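Local coordinates for protein acetyltransferase, GNAT family (PDB 2ATR) that probably transfers an acetyl group from acetyl-CoA to a substrate not yet identified, as a member of the GNAT acetyltransferase family, at residues Ser41-Tyr45 / Leu56-Asp62. Sequence-based numbering, arbitrary orientation.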
loop_
_atom_site.group_PDB
_atom_site.type_symbol
_atom_site.label_atom_id
_atom_site.label_comp_id
_atom_site.label_asym_id
_atom_site.label_seq_id
_atom_site.Cartn_x
_atom_site.Cartn_y
_atom_site.Cartn_z
ATOM N N SER A 41 -10.909 -5.400 -1.316
ATOM C CA SER A 41 -9.992 -4.382 -1.756
ATOM C C SER A 41 -10.233 -4.173 -3.239
ATOM O O SER A 41 -10.878 -4.989 -3.873
ATOM C CB SER A 41 -8.553 -4.823 -1.519
ATOM O OG SER A 41 -8.387 -5.120 -0.136
ATOM N N LEU A 42 -9.707 -3.078 -3.766
ATOM C CA LEU A 42 -9.829 -2.752 -5.186
ATOM C C LEU A 42 -8.824 -3.597 -5.979
ATOM O O LEU A 42 -9.154 -4.149 -7.037
ATOM C CB LEU A 42 -9.542 -1.266 -5.422
ATOM C CG LEU A 42 -10.601 -0.233 -5.044
ATOM C CD1 LEU A 42 -9.936 1.138 -5.059
ATOM C CD2 LEU A 42 -11.797 -0.267 -6.044
ATOM N N VAL A 43 -7.612 -3.683 -5.456
ATOM C CA VAL A 43 -6.509 -4.314 -6.149
ATOM C C VAL A 43 -5.418 -4.720 -5.171
ATOM O O VAL A 43 -5.179 -4.034 -4.185
ATOM C CB VAL A 43 -5.940 -3.407 -7.263
ATOM C CG1 VAL A 43 -4.795 -2.568 -6.778
ATOM C CG2 VAL A 43 -5.550 -4.213 -8.457
ATOM N N ILE A 44 -4.767 -5.841 -5.459
ATOM C CA ILE A 44 -3.535 -6.240 -4.783
ATOM C C ILE A 44 -2.473 -6.682 -5.772
ATOM O O ILE A 44 -2.746 -7.481 -6.642
ATOM C CB ILE A 44 -3.807 -7.353 -3.766
ATOM C CG1 ILE A 44 -4.769 -6.880 -2.687
ATOM C CG2 ILE A 44 -2.520 -7.849 -3.158
ATOM C CD1 ILE A 44 -5.473 -7.986 -1.996
ATOM N N TYR A 45 -1.269 -6.154 -5.623
ATOM C CA TYR A 45 -0.098 -6.664 -6.327
ATOM C C TYR A 45 0.911 -7.237 -5.332
ATOM O O TYR A 45 1.066 -6.707 -4.245
ATOM C CB TYR A 45 0.560 -5.558 -7.165
ATOM C CG TYR A 45 -0.209 -5.155 -8.412
ATOM C CD1 TYR A 45 0.253 -5.485 -9.668
ATOM C CD2 TYR A 45 -1.389 -4.448 -8.323
ATOM C CE1 TYR A 45 -0.436 -5.133 -10.782
ATOM C CE2 TYR A 45 -2.083 -4.094 -9.427
ATOM C CZ TYR A 45 -1.608 -4.436 -10.662
ATOM O OH TYR A 45 -2.303 -4.068 -11.777
ATOM N N LEU A 56 4.042 -6.329 -0.936
ATOM C CA LEU A 56 2.623 -6.277 -1.230
ATOM C C LEU A 56 2.187 -4.794 -1.332
ATOM O O LEU A 56 2.733 -3.939 -0.638
ATOM C CB LEU A 56 1.811 -7.034 -0.142
ATOM C CG LEU A 56 0.277 -6.955 -0.044
ATOM C CD1 LEU A 56 -0.318 -8.222 0.619
ATOM C CD2 LEU A 56 -0.147 -5.657 0.740
ATOM N N ILE A 57 1.250 -4.515 -2.218
ATOM C CA ILE A 57 0.503 -3.218 -2.190
ATOM C C ILE A 57 -0.965 -3.568 -2.223
ATOM O O ILE A 57 -1.355 -4.531 -2.880
ATOM C CB ILE A 57 0.922 -2.190 -3.289
ATOM C CG1 ILE A 57 0.186 -0.792 -3.108
ATOM C CG2 ILE A 57 0.659 -2.795 -4.697
ATOM C CD1 ILE A 57 0.807 0.324 -4.039
ATOM N N ARG A 58 -1.771 -2.844 -1.449
ATOM C CA ARG A 58 -3.187 -3.065 -1.386
ATOM C C ARG A 58 -3.916 -1.704 -1.409
ATOM O O ARG A 58 -3.711 -0.811 -0.562
ATOM C CB ARG A 58 -3.563 -3.827 -0.107
ATOM C CG ARG A 58 -4.973 -4.254 -0.014
ATOM C CD ARG A 58 -5.174 -5.277 1.104
ATOM N NE ARG A 58 -5.196 -4.687 2.451
ATOM C CZ ARG A 58 -6.241 -4.117 3.043
ATOM N NH1 ARG A 58 -7.401 -3.893 2.405
ATOM N NH2 ARG A 58 -6.116 -3.711 4.290
ATOM N N LEU A 59 -4.763 -1.549 -2.412
ATOM C CA LEU A 59 -5.552 -0.314 -2.567
ATOM C C LEU A 59 -6.978 -0.573 -2.208
ATOM O O LEU A 59 -7.481 -1.659 -2.456
ATOM C CB LEU A 59 -5.479 0.176 -4.007
ATOM C CG LEU A 59 -4.153 0.385 -4.721
ATOM C CD1 LEU A 59 -4.463 1.026 -6.053
ATOM C CD2 LEU A 59 -3.218 1.237 -3.938
ATOM N N VAL A 60 -7.640 0.441 -1.641
ATOM C CA VAL A 60 -9.032 0.387 -1.195
ATOM C C VAL A 60 -9.777 1.671 -1.604
ATOM O O VAL A 60 -9.142 2.670 -1.980
ATOM C CB VAL A 60 -9.173 0.204 0.362
ATOM C CG1 VAL A 60 -8.519 -1.143 0.812
ATOM C CG2 VAL A 60 -8.613 1.404 1.123
ATOM N N GLY A 61 -11.102 1.650 -1.496
ATOM C CA GLY A 61 -11.895 2.842 -1.855
ATOM C C GLY A 61 -12.942 2.470 -2.861
ATOM O O GLY A 61 -13.213 1.286 -3.078
ATOM N N ASP A 62 -13.560 3.477 -3.473
ATOM C CA ASP A 62 -14.650 3.203 -4.445
ATOM C C ASP A 62 -14.106 2.972 -5.865
ATOM O O ASP A 62 -14.822 2.422 -6.710
ATOM C CB ASP A 62 -15.767 4.269 -4.370
ATOM C CG ASP A 62 -15.278 5.646 -4.797
ATOM O OD1 ASP A 62 -14.551 5.779 -5.770
ATOM O OD2 ASP A 62 -15.575 6.605 -4.140
#
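Val43 faces Leu59, and Tyr45 faces Ile57, as antiparallel hydrogen-bonded pairs; Ile44 and Arg58 form the non-hydrogen-bonded pair between them. Reciprocal bonds close the Tyr45-Ile57 pair: Ile57 N reaches Tyr45 O at 3.0 Å, and Tyr45 N reaches Ile57 O at 3.2 Å. At the other pair Leu59 N donates almost straight (170°) to Val43 O, but Leu59 O is taken by Leu42 N (2.9 Å) rather than by Val43 N, so the pairing shifts by one residue where the strand begins. There Leu42 lays CD1 against the backbone of Val60, 3.5 Å from its C.

On one face Val43 CG1 packs alongside Leu59 CG (3.7 Å) and Tyr45 CB meets Ile57 CG2; helix 83-92 covers Tyr45 and Ile57. On the other, Ile44 CG1 lies beside Arg58 CG. The Arg58 chain then bends at chi3 (77°), and NH1 meets Ser41 OG at 3.0 Å, at the guanidinium edge and near its plane. Farther out, Asp71 salt-bridges Arg58 NE and Ala37 O binds Ser41 OG, holding both partners. Strands 43-49 and 52-61 thus form a beta hairpin within the mixed sheet of the GNAT fold.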